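Long-range contacts in type III restriction-modification enzyme EcoP15I Res subunit (Escherichia coli, PDB 4ZCF), which recognises, with its Mod partner subunits, inversely oriented pairs of CAGCAG sites and cleaves the DNA 25-27 base pairs downstream of one of them: residues T91-I95 / T123-L127; N108-V114 / I181-N187; K96-N102 / F136-R142. All coordinates share one frame; numbering follows the deposited sequence.

How the contacts relate
All three contacts lie in one nucleotide-binding helicase domain and are interleaved along the chain. Contact 1 holds part of the AMP pocket itself. Contact 2, whose centre is about 11 Å from that of contact 1, is the pair of parallel strands beneath its helices: L127 CD1 meets V185 CG2 at 3.7 Å. Contact 3 continues along helix 90-105, its centre about 12 Å from that of contact 1, with I95 CG2 3.6 Å from F136 CE2. Contacts 2 and 3 meet at I181, whose CD1 is 3.5 Å from F99 CD1. The side chains of V114 and F136 lie about 6 and 9 Å from AMP, so contacts 2 and 3 lie just outside the pocket.

Contact 1 (T91-I95 / T123-L127); sequences TYTYI and TVNFL. With AMP (adenosine monophosphate), chain H.
The F126 ring carries AMP over one face, with purine C4 4.2 Å above the plane and shifted toward the rim, and receives T91 CG2 and the Y92 backbone at its edge. F126 CZ lies at the edge of the Y92 ring. The Y94 ring has T91 O toward the rim of one face and T123 CG2 at its edge. These helices belong to a P-loop NTPase fold: G89 leads into helix 90-105, whose first turn holds K90 and T91, and the axes of segments 91-95 and 123-127 run at 60° to each other. F126 bridges them because its CG is anti to the backbone N (chi1 -169°), which sends the ring across to T91, with T91 CG2 3.7 Å from F126 CD2. I95 CD1 approaches the same ring obliquely, 3.8 Å from F126 CD2, and also packs on L127 CD2 at 4.0 Å. Outside the pair, Y92 OH bonds to H135, Y94 OH to D226 and T123 OG1 to I119 O. Thus the F126 face meets ribose C2' as well as the purine, while the phosphate approaches T91 and T123. T91 OG1 comes within 2.7 Å of AMP O2P, and T123 OG1 lies 3.3 Å from AMP O3P.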
loop_
_atom_site.group_PDB
_atom_site.type_symbol
_atom_site.label_atom_id
_atom_site.label_comp_id
_atom_site.label_asym_id
_atom_site.label_seq_id
_atom_site.Cartn_x
_atom_site.Cartn_y
_atom_site.Cartn_z
ATOM N N THR C 91 -20.879 13.552 -19.821
ATOM C CA THR C 91 -20.205 12.572 -18.977
ATOM C C THR C 91 -21.084 11.337 -18.856
ATOM O O THR C 91 -20.625 10.247 -19.184
ATOM C CB THR C 91 -19.808 13.211 -17.632
ATOM O OG1 THR C 91 -19.149 14.448 -17.883
ATOM C CG2 THR C 91 -18.902 12.326 -16.803
ATOM N N TYR C 92 -22.354 11.502 -18.428
ATOM C CA TYR C 92 -23.313 10.396 -18.352
ATOM C C TYR C 92 -23.412 9.645 -19.706
ATOM O O TYR C 92 -23.415 8.410 -19.713
ATOM C CB TYR C 92 -24.702 10.889 -17.921
ATOM C CG TYR C 92 -25.754 9.799 -17.981
ATOM C CD1 TYR C 92 -25.893 8.878 -16.950
ATOM C CD2 TYR C 92 -26.589 9.669 -19.089
ATOM C CE1 TYR C 92 -26.840 7.857 -17.016
ATOM C CE2 TYR C 92 -27.533 8.650 -19.169
ATOM C CZ TYR C 92 -27.654 7.743 -18.132
ATOM O OH TYR C 92 -28.570 6.721 -18.229
ATOM N N THR C 93 -23.496 10.404 -20.837
ATOM C CA THR C 93 -23.598 9.888 -22.203
ATOM C C THR C 93 -22.401 9.008 -22.587
ATOM O O THR C 93 -22.611 7.892 -23.054
ATOM C CB THR C 93 -23.894 11.026 -23.196
ATOM O OG1 THR C 93 -25.161 11.622 -22.879
ATOM C CG2 THR C 93 -23.891 10.555 -24.641
ATOM N N TYR C 94 -21.160 9.490 -22.378
ATOM C CA TYR C 94 -19.989 8.685 -22.685
ATOM C C TYR C 94 -19.853 7.449 -21.801
ATOM O O TYR C 94 -19.380 6.411 -22.260
ATOM C CB TYR C 94 -18.700 9.510 -22.858
ATOM C CG TYR C 94 -17.991 10.080 -21.647
ATOM C CD1 TYR C 94 -17.445 9.240 -20.672
ATOM C CD2 TYR C 94 -17.643 11.424 -21.598
ATOM C CE1 TYR C 94 -16.697 9.749 -19.611
ATOM C CE2 TYR C 94 -16.894 11.944 -20.544
ATOM C CZ TYR C 94 -16.430 11.105 -19.548
ATOM O OH TYR C 94 -15.688 11.637 -18.520
ATOM N N ILE C 95 -20.323 7.546 -20.550
ATOM C CA ILE C 95 -20.310 6.409 -19.634
ATOM C C ILE C 95 -21.344 5.387 -20.100
ATOM O O ILE C 95 -21.015 4.205 -20.210
ATOM C CB ILE C 95 -20.455 6.827 -18.150
ATOM C CG1 ILE C 95 -19.192 7.597 -17.686
ATOM C CG2 ILE C 95 -20.677 5.601 -17.282
ATOM C CD1 ILE C 95 -19.378 8.523 -16.472
ATOM N N THR C 123 -14.922 13.568 -12.656
ATOM C CA THR C 123 -15.191 12.350 -13.449
ATOM C C THR C 123 -15.120 11.111 -12.541
ATOM O O THR C 123 -16.015 10.274 -12.583
ATOM C CB THR C 123 -14.243 12.269 -14.685
ATOM O OG1 THR C 123 -14.447 13.426 -15.503
ATOM C CG2 THR C 123 -14.453 11.021 -15.520
ATOM N N VAL C 124 -14.068 11.023 -11.704
ATOM C CA VAL C 124 -13.856 9.918 -10.770
ATOM C C VAL C 124 -14.965 9.855 -9.705
ATOM O O VAL C 124 -15.542 8.788 -9.501
ATOM C CB VAL C 124 -12.407 9.937 -10.210
ATOM C CG1 VAL C 124 -12.220 8.968 -9.053
ATOM C CG2 VAL C 124 -11.402 9.644 -11.328
ATOM N N ASN C 125 -15.314 10.993 -9.097
ATOM C CA ASN C 125 -16.378 11.114 -8.103
ATOM C C ASN C 125 -17.667 10.486 -8.635
ATOM O O ASN C 125 -18.232 9.594 -8.001
ATOM C CB ASN C 125 -16.596 12.604 -7.770
ATOM C CG ASN C 125 -17.340 12.877 -6.490
ATOM O OD1 ASN C 125 -16.744 13.148 -5.445
ATOM N ND2 ASN C 125 -18.662 12.850 -6.550
ATOM N N PHE C 126 -18.090 10.914 -9.834
ATOM C CA PHE C 126 -19.276 10.422 -10.529
ATOM C C PHE C 126 -19.206 8.916 -10.787
ATOM O O PHE C 126 -20.169 8.216 -10.494
ATOM C CB PHE C 126 -19.455 11.197 -11.847
ATOM C CG PHE C 126 -20.776 11.003 -12.563
ATOM C CD1 PHE C 126 -21.972 10.925 -11.851
ATOM C CD2 PHE C 126 -20.833 10.972 -13.954
ATOM C CE1 PHE C 126 -23.185 10.756 -12.513
ATOM C CE2 PHE C 126 -22.051 10.827 -14.618
ATOM C CZ PHE C 126 -23.216 10.711 -13.894
ATOM N N LEU C 127 -18.059 8.423 -11.292
ATOM C CA LEU C 127 -17.789 7.012 -11.596
ATOM C C LEU C 127 -17.864 6.102 -10.389
ATOM O O LEU C 127 -18.313 4.965 -10.523
ATOM C CB LEU C 127 -16.424 6.845 -12.264
ATOM C CG LEU C 127 -16.365 7.135 -13.761
ATOM C CD1 LEU C 127 -14.946 7.417 -14.203
ATOM C CD2 LEU C 127 -16.954 5.988 -14.573
HETATM P P AMP H . -16.934 16.896 -17.155
HETATM O O1P AMP H . -15.932 17.908 -17.562
HETATM O O2P AMP H . -17.827 16.801 -18.336
HETATM O O3P AMP H . -16.193 15.609 -17.169
HETATM O "O5'" AMP H . -17.641 17.196 -15.756
HETATM C "C5'" AMP H . -19.051 17.306 -15.674
HETATM C "C4'" AMP H . -19.574 16.782 -14.375
HETATM O "O4'" AMP H . -21.024 16.889 -14.330
HETATM C "C3'" AMP H . -19.271 15.331 -14.235
HETATM O "O3'" AMP H . -18.035 15.181 -13.537
HETATM C "C2'" AMP H . -20.419 14.742 -13.521
HETATM O "O2'" AMP H . -20.183 14.724 -12.106
HETATM C "C1'" AMP H . -21.574 15.652 -13.790
HETATM N N9 AMP H . -22.562 15.102 -14.628
HETATM C C8 AMP H . -22.359 14.833 -15.903
HETATM N N7 AMP H . -23.506 14.352 -16.456
HETATM C C5 AMP H . -24.514 14.388 -15.388
HETATM C C6 AMP H . -25.890 14.064 -15.217
HETATM N N6 AMP H . -26.654 13.548 -16.295
HETATM N N1 AMP H . -26.460 14.251 -13.999
HETATM C C2 AMP H . -25.775 14.718 -12.965
HETATM N N3 AMP H . -24.487 15.041 -13.049
HETATM C C4 AMP H . -23.803 14.907 -14.210
#

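Contact 2 (N108-V114 / I181-N187); sequences NKFIIIV and IHVLVIN. With nucleotides of chain E.
K109 NZ is gripped by the backbone oxygens of L41, F170 and A173, at the end of an extended chain whose CG packs on H182 CB at 3.8 Å. H182 is fixed as well: ND1 bonds to Y147 OH and NE2 to the backbone oxygen of S174. Both residues belong to neighbouring parallel strands of the RecA-like sheet, flanked by strands 143-148 and 222-226 and in register from K109 with H182 to I113 with I186. Six backbone hydrogen bonds join the segments, from H182 N to N108 O through to V114 N to I186 O (2.8 Å, 172° at the hydrogen). On the face bearing F110 and I112, I112 CD1 meets V183 CG2 at 3.4 Å and V185 CG2 at 4.1 Å, while F110 CE1 comes obliquely to I181 CG2; Y94 and L127 cover this side. On the other face, I111 CG2 and I113 CG1 each lie 3.8 Å from I186 CG2. N187 occupies an N-cap position; its ND2 donates to OP1 of DT6 of chain E at 3.1 Å, and OD1 accepts from K120. Both amide ends have partners, which supports the modelled orientation, and the phosphate bond is consistent with a grip on the DNA backbone rather than on base identity.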
loop_
_atom_site.group_PDB
_atom_site.type_symbol
_atom_site.label_atom_id
_atom_site.label_comp_id
_atom_site.label_asym_id
_atom_site.label_seq_id
_atom_site.Cartn_x
_atom_site.Cartn_y
_atom_site.Cartn_z
ATOM N N ASN C 108 -14.141 -4.434 -22.711
ATOM C CA ASN C 108 -14.141 -4.294 -21.253
ATOM C C ASN C 108 -13.031 -3.400 -20.675
ATOM O O ASN C 108 -12.922 -3.270 -19.452
ATOM C CB ASN C 108 -14.171 -5.687 -20.585
ATOM C CG ASN C 108 -12.913 -6.495 -20.758
ATOM O OD1 ASN C 108 -12.416 -6.698 -21.874
ATOM N ND2 ASN C 108 -12.399 -7.022 -19.651
ATOM N N LYS C 109 -12.207 -2.809 -21.552
ATOM C CA LYS C 109 -11.093 -1.954 -21.167
ATOM C C LYS C 109 -11.090 -0.655 -21.962
ATOM O O LYS C 109 -11.019 -0.666 -23.192
ATOM C CB LYS C 109 -9.760 -2.719 -21.218
ATOM C CG LYS C 109 -9.584 -3.603 -19.987
ATOM C CD LYS C 109 -8.223 -4.202 -19.848
ATOM C CE LYS C 109 -8.287 -5.281 -18.797
ATOM N NZ LYS C 109 -6.959 -5.946 -18.611
ATOM N N PHE C 110 -11.254 0.465 -21.239
ATOM C CA PHE C 110 -11.372 1.812 -21.800
ATOM C C PHE C 110 -10.463 2.796 -21.060
ATOM O O PHE C 110 -10.316 2.705 -19.841
ATOM C CB PHE C 110 -12.839 2.309 -21.687
ATOM C CG PHE C 110 -13.911 1.377 -22.211
ATOM C CD1 PHE C 110 -14.420 0.356 -21.414
ATOM C CD2 PHE C 110 -14.457 1.560 -23.471
ATOM C CE1 PHE C 110 -15.399 -0.521 -21.908
ATOM C CE2 PHE C 110 -15.450 0.696 -23.958
ATOM C CZ PHE C 110 -15.914 -0.336 -23.173
ATOM N N ILE C 111 -9.891 3.755 -21.798
ATOM C CA ILE C 111 -9.070 4.827 -21.233
ATOM C C ILE C 111 -9.872 6.148 -21.365
ATOM O O ILE C 111 -10.247 6.517 -22.485
ATOM C CB ILE C 111 -7.618 4.917 -21.823
ATOM C CG1 ILE C 111 -6.904 3.538 -21.775
ATOM C CG2 ILE C 111 -6.802 5.984 -21.069
ATOM C CD1 ILE C 111 -5.457 3.443 -22.471
ATOM N N ILE C 112 -10.182 6.810 -20.222
ATOM C CA ILE C 112 -10.872 8.104 -20.197
ATOM C C ILE C 112 -9.772 9.144 -20.066
ATOM O O ILE C 112 -9.139 9.228 -18.999
ATOM C CB ILE C 112 -11.914 8.282 -19.043
ATOM C CG1 ILE C 112 -13.077 7.293 -19.158
ATOM C CG2 ILE C 112 -12.434 9.735 -18.990
ATOM C CD1 ILE C 112 -13.909 7.206 -17.882
ATOM N N ILE C 113 -9.542 9.933 -21.136
ATOM C CA ILE C 113 -8.516 10.960 -21.101
ATOM C C ILE C 113 -9.117 12.349 -20.803
ATOM O O ILE C 113 -10.029 12.811 -21.499
ATOM C CB ILE C 113 -7.499 10.865 -22.263
ATOM C CG1 ILE C 113 -6.991 9.406 -22.387
ATOM C CG2 ILE C 113 -6.322 11.856 -22.046
ATOM C CD1 ILE C 113 -6.004 9.071 -23.479
ATOM N N VAL C 114 -8.663 12.953 -19.687
ATOM C CA VAL C 114 -9.168 14.235 -19.191
ATOM C C VAL C 114 -8.063 15.300 -19.241
ATOM O O VAL C 114 -6.898 14.928 -19.224
ATOM C CB VAL C 114 -9.925 14.137 -17.817
ATOM C CG1 VAL C 114 -11.174 13.258 -17.927
ATOM C CG2 VAL C 114 -9.015 13.672 -16.680
ATOM N N ILE C 181 -16.353 -4.088 -16.137
ATOM C CA ILE C 181 -15.821 -3.189 -17.153
ATOM C C ILE C 181 -14.670 -2.475 -16.413
ATOM O O ILE C 181 -14.853 -2.051 -15.266
ATOM C CB ILE C 181 -16.901 -2.200 -17.679
ATOM C CG1 ILE C 181 -17.938 -2.933 -18.541
ATOM C CG2 ILE C 181 -16.271 -1.062 -18.475
ATOM C CD1 ILE C 181 -19.298 -2.338 -18.490
ATOM N N HIS C 182 -13.484 -2.396 -17.041
ATOM C CA HIS C 182 -12.293 -1.782 -16.447
ATOM C C HIS C 182 -12.011 -0.418 -17.082
ATOM O O HIS C 182 -11.862 -0.325 -18.299
ATOM C CB HIS C 182 -11.079 -2.733 -16.551
ATOM C CG HIS C 182 -11.339 -4.104 -15.995
ATOM N ND1 HIS C 182 -11.346 -4.342 -14.631
ATOM C CD2 HIS C 182 -11.599 -5.266 -16.642
ATOM C CE1 HIS C 182 -11.626 -5.628 -14.491
ATOM N NE2 HIS C 182 -11.775 -6.230 -15.674
ATOM N N VAL C 183 -11.940 0.638 -16.268
ATOM C CA VAL C 183 -11.711 1.981 -16.802
ATOM C C VAL C 183 -10.534 2.795 -16.200
ATOM O O VAL C 183 -10.469 3.013 -14.990
ATOM C CB VAL C 183 -13.037 2.784 -16.983
ATOM C CG1 VAL C 183 -13.700 3.109 -15.654
ATOM C CG2 VAL C 183 -12.812 4.041 -17.800
ATOM N N LEU C 184 -9.616 3.230 -17.069
ATOM C CA LEU C 184 -8.463 4.047 -16.713
ATOM C C LEU C 184 -8.737 5.537 -16.878
ATOM O O LEU C 184 -8.861 6.024 -18.001
ATOM C CB LEU C 184 -7.206 3.645 -17.500
ATOM C CG LEU C 184 -5.895 4.249 -16.978
ATOM C CD1 LEU C 184 -5.393 3.511 -15.759
ATOM C CD2 LEU C 184 -4.827 4.233 -18.041
ATOM N N VAL C 185 -8.807 6.261 -15.767
ATOM C CA VAL C 185 -8.976 7.714 -15.790
ATOM C C VAL C 185 -7.567 8.346 -15.627
ATOM O O VAL C 185 -6.861 8.051 -14.658
ATOM C CB VAL C 185 -9.994 8.224 -14.740
ATOM C CG1 VAL C 185 -10.354 9.688 -14.988
ATOM C CG2 VAL C 185 -11.249 7.350 -14.726
ATOM N N ILE C 186 -7.156 9.167 -16.616
ATOM C CA ILE C 186 -5.841 9.835 -16.706
ATOM C C ILE C 186 -5.985 11.273 -17.248
ATOM O O ILE C 186 -6.783 11.515 -18.155
ATOM C CB ILE C 186 -4.846 8.977 -17.572
ATOM C CG1 ILE C 186 -3.399 9.512 -17.492
ATOM C CG2 ILE C 186 -5.333 8.833 -19.035
ATOM C CD1 ILE C 186 -2.310 8.515 -17.897
ATOM N N ASN C 187 -5.212 12.208 -16.682
ATOM C CA ASN C 187 -5.182 13.614 -17.094
ATOM C C ASN C 187 -4.022 13.860 -18.070
ATOM O O ASN C 187 -3.266 12.933 -18.337
ATOM C CB ASN C 187 -5.164 14.568 -15.890
ATOM C CG ASN C 187 -3.961 14.432 -14.996
ATOM O OD1 ASN C 187 -3.663 13.348 -14.469
ATOM N ND2 ASN C 187 -3.250 15.537 -14.800
ATOM P P DT E 6 -0.284 16.103 -12.250
ATOM O OP1 DT E 6 -1.036 14.937 -12.758
ATOM O OP2 DT E 6 -0.305 16.373 -10.802
ATOM O "O5'" DT E 6 1.242 15.946 -12.630
ATOM C "C5'" DT E 6 1.802 15.908 -13.926
ATOM C "C4'" DT E 6 3.323 15.798 -13.837
ATOM O "O4'" DT E 6 3.935 17.093 -13.633
ATOM C "C3'" DT E 6 3.833 14.907 -12.714
ATOM O "O3'" DT E 6 4.681 13.938 -13.274
ATOM C "C2'" DT E 6 4.501 15.847 -11.709
ATOM C "C1'" DT E 6 4.880 17.035 -12.585
ATOM N N1 DT E 6 4.944 18.379 -11.919
ATOM C C2 DT E 6 6.010 19.197 -12.213
ATOM O O2 DT E 6 6.927 18.852 -12.932
ATOM N N3 DT E 6 5.970 20.437 -11.616
ATOM C C4 DT E 6 4.997 20.940 -10.752
ATOM O O4 DT E 6 5.102 22.075 -10.264
ATOM C C5 DT E 6 3.886 20.057 -10.516
ATOM C C7 DT E 6 2.761 20.512 -9.627
ATOM C C6 DT E 6 3.913 18.840 -11.108
#

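Contact 3 (K96-N102 / F136-R142); sequences KTIFDLN and FRDDYKR
F99 and F136 form an offset stack, centroids 4.2 Å apart and planes at 5°, with F136 CG over the rim of the F99 face. F99 CB sits over the Y140 ring centre, 3.7 Å from the centroid and 7° off the normal, a CH-pi contact that completes a three-ring aromatic cluster between helices 90-105 and 130-140. The Y140 hydroxyl lies between two charges, accepting from K96 NZ at 2.7 Å and, from above the carboxylate plane, donating to D100 OD1, also at 2.7 Å. K96 gets there by bending its chain at chi3 and chi4, with CG at the edge of the F136 ring. A phenylalanine in place of Y140 lacks the hydroxyl, and K96 and D100 would probably lose their shared partner. Beyond the rings, K141 leaves the helix with positive phi, and R142 then brings CB to the F99 edge and NE to N102 OD1 at 2.9 Å, in the carbonyl plane. N102 is positioned by ND2 bonding to the I107 backbone oxygen, and I181 of the sheet packs on F99, N102 and R142. The lysine-tyrosine-aspartate chain thus pairs opposite charges through a hydroxyl, which would probably balance their opposing effects on tyrosine ionisation.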
loop_
_atom_site.group_PDB
_atom_site.type_symbol
_atom_site.label_atom_id
_atom_site.label_comp_id
_atom_site.label_asym_id
_atom_site.label_seq_id
_atom_site.Cartn_x
_atom_site.Cartn_y
_atom_site.Cartn_z
ATOM N N LYS C 96 -22.567 5.846 -20.431
ATOM C CA LYS C 96 -23.611 4.954 -20.937
ATOM C C LYS C 96 -23.177 4.266 -22.238
ATOM O O LYS C 96 -23.479 3.095 -22.417
ATOM C CB LYS C 96 -24.964 5.666 -21.095
ATOM C CG LYS C 96 -26.113 4.667 -21.145
ATOM C CD LYS C 96 -27.489 5.323 -21.226
ATOM C CE LYS C 96 -28.456 4.472 -22.020
ATOM N NZ LYS C 96 -28.534 3.067 -21.519
ATOM N N THR C 97 -22.410 4.962 -23.094
ATOM C CA THR C 97 -21.871 4.400 -24.332
ATOM C C THR C 97 -20.844 3.281 -24.024
ATOM O O THR C 97 -20.861 2.252 -24.694
ATOM C CB THR C 97 -21.318 5.500 -25.241
ATOM O OG1 THR C 97 -22.200 6.615 -25.253
ATOM C CG2 THR C 97 -21.116 5.027 -26.653
ATOM N N ILE C 98 -19.986 3.469 -22.991
ATOM C CA ILE C 98 -18.998 2.487 -22.530
ATOM C C ILE C 98 -19.693 1.150 -22.183
ATOM O O ILE C 98 -19.179 0.074 -22.513
ATOM C CB ILE C 98 -18.199 3.082 -21.341
ATOM C CG1 ILE C 98 -17.004 3.884 -21.847
ATOM C CG2 ILE C 98 -17.779 2.012 -20.300
ATOM C CD1 ILE C 98 -16.529 4.954 -20.895
ATOM N N PHE C 99 -20.878 1.248 -21.534
ATOM C CA PHE C 99 -21.729 0.119 -21.147
ATOM C C PHE C 99 -22.372 -0.507 -22.345
ATOM O O PHE C 99 -22.504 -1.729 -22.370
ATOM C CB PHE C 99 -22.794 0.538 -20.138
ATOM C CG PHE C 99 -22.275 0.635 -18.729
ATOM C CD1 PHE C 99 -22.254 -0.482 -17.903
ATOM C CD2 PHE C 99 -21.794 1.838 -18.230
ATOM C CE1 PHE C 99 -21.752 -0.395 -16.600
ATOM C CE2 PHE C 99 -21.297 1.924 -16.928
ATOM C CZ PHE C 99 -21.278 0.806 -16.123
ATOM N N ASP C 100 -22.728 0.314 -23.365
ATOM C CA ASP C 100 -23.316 -0.171 -24.627
ATOM C C ASP C 100 -22.295 -0.865 -25.537
ATOM O O ASP C 100 -22.609 -1.922 -26.098
ATOM C CB ASP C 100 -24.148 0.906 -25.336
ATOM C CG ASP C 100 -25.601 0.950 -24.891
ATOM O OD1 ASP C 100 -26.030 0.042 -24.147
ATOM O OD2 ASP C 100 -26.325 1.851 -25.334
ATOM N N LEU C 101 -21.055 -0.346 -25.616
ATOM C CA LEU C 101 -19.981 -0.997 -26.385
ATOM C C LEU C 101 -19.583 -2.315 -25.701
ATOM O O LEU C 101 -19.180 -3.274 -26.367
ATOM C CB LEU C 101 -18.765 -0.075 -26.584
ATOM C CG LEU C 101 -18.982 1.108 -27.533
ATOM C CD1 LEU C 101 -18.013 2.232 -27.214
ATOM C CD2 LEU C 101 -18.870 0.671 -29.010
ATOM N N ASN C 102 -19.773 -2.373 -24.375
ATOM C CA ASN C 102 -19.541 -3.579 -23.609
ATOM C C ASN C 102 -20.669 -4.594 -23.844
ATOM O O ASN C 102 -20.387 -5.771 -24.063
ATOM C CB ASN C 102 -19.412 -3.271 -22.130
ATOM C CG ASN C 102 -19.209 -4.518 -21.318
ATOM O OD1 ASN C 102 -20.140 -5.009 -20.672
ATOM N ND2 ASN C 102 -18.018 -5.101 -21.399
ATOM N N PHE C 136 -26.379 1.701 -13.225
ATOM C CA PHE C 136 -25.789 0.813 -14.227
ATOM C C PHE C 136 -25.786 -0.687 -13.949
ATOM O O PHE C 136 -25.681 -1.459 -14.903
ATOM C CB PHE C 136 -24.431 1.325 -14.699
ATOM C CG PHE C 136 -24.502 2.546 -15.583
ATOM C CD1 PHE C 136 -25.087 2.478 -16.848
ATOM C CD2 PHE C 136 -23.931 3.747 -15.181
ATOM C CE1 PHE C 136 -25.130 3.601 -17.678
ATOM C CE2 PHE C 136 -23.962 4.867 -16.019
ATOM C CZ PHE C 136 -24.557 4.784 -17.266
ATOM N N ARG C 137 -25.929 -1.106 -12.679
ATOM C CA ARG C 137 -26.009 -2.528 -12.287
ATOM C C ARG C 137 -27.421 -3.032 -12.593
ATOM O O ARG C 137 -27.599 -4.181 -12.990
ATOM C CB ARG C 137 -25.683 -2.695 -10.787
ATOM C CG ARG C 137 -25.684 -4.135 -10.243
ATOM C CD ARG C 137 -25.025 -4.269 -8.872
ATOM N NE ARG C 137 -25.517 -3.281 -7.920
ATOM C CZ ARG C 137 -24.767 -2.351 -7.340
ATOM N NH1 ARG C 137 -23.461 -2.283 -7.595
ATOM N NH2 ARG C 137 -25.310 -1.484 -6.500
ATOM N N ASP C 138 -28.425 -2.165 -12.416
ATOM C CA ASP C 138 -29.806 -2.506 -12.719
ATOM C C ASP C 138 -29.980 -2.706 -14.233
ATOM O O ASP C 138 -30.462 -3.759 -14.669
ATOM C CB ASP C 138 -30.756 -1.408 -12.218
ATOM C CG ASP C 138 -31.032 -1.411 -10.724
ATOM O OD1 ASP C 138 -30.938 -2.503 -10.099
ATOM O OD2 ASP C 138 -31.381 -0.331 -10.184
ATOM N N ASP C 139 -29.556 -1.712 -15.018
ATOM C CA ASP C 139 -29.720 -1.689 -16.456
ATOM C C ASP C 139 -28.832 -2.649 -17.243
ATOM O O ASP C 139 -29.248 -3.068 -18.319
ATOM C CB ASP C 139 -29.582 -0.251 -16.983
ATOM C CG ASP C 139 -30.685 0.730 -16.591
ATOM O OD1 ASP C 139 -31.774 0.269 -16.155
ATOM O OD2 ASP C 139 -30.482 1.959 -16.777
ATOM N N TYR C 140 -27.629 -3.004 -16.728
ATOM C CA TYR C 140 -26.673 -3.860 -17.456
ATOM C C TYR C 140 -26.150 -5.102 -16.759
ATOM O O TYR C 140 -25.545 -5.942 -17.435
ATOM C CB TYR C 140 -25.462 -3.025 -17.933
ATOM C CG TYR C 140 -25.812 -1.951 -18.941
ATOM C CD1 TYR C 140 -26.201 -0.678 -18.528
ATOM C CD2 TYR C 140 -25.786 -2.215 -20.306
ATOM C CE1 TYR C 140 -26.562 0.304 -19.447
ATOM C CE2 TYR C 140 -26.087 -1.225 -21.234
ATOM C CZ TYR C 140 -26.491 0.030 -20.800
ATOM O OH TYR C 140 -26.808 1.010 -21.706
ATOM N N LYS C 141 -26.341 -5.225 -15.419
ATOM C CA LYS C 141 -25.795 -6.307 -14.585
ATOM C C LYS C 141 -24.260 -6.313 -14.747
ATOM O O LYS C 141 -23.630 -7.357 -14.937
ATOM C CB LYS C 141 -26.425 -7.654 -14.941
ATOM N N ARG C 142 -23.681 -5.091 -14.716
ATOM C CA ARG C 142 -22.255 -4.812 -14.855
ATOM C C ARG C 142 -21.743 -3.932 -13.719
ATOM O O ARG C 142 -22.488 -3.126 -13.156
ATOM C CB ARG C 142 -21.942 -4.130 -16.203
ATOM C CG ARG C 142 -22.162 -4.997 -17.431
ATOM C CD ARG C 142 -21.197 -6.162 -17.517
ATOM N NE ARG C 142 -21.290 -6.848 -18.805
ATOM C CZ ARG C 142 -22.103 -7.868 -19.063
ATOM N NH1 ARG C 142 -22.925 -8.325 -18.126
ATOM N NH2 ARG C 142 -22.107 -8.433 -20.264
#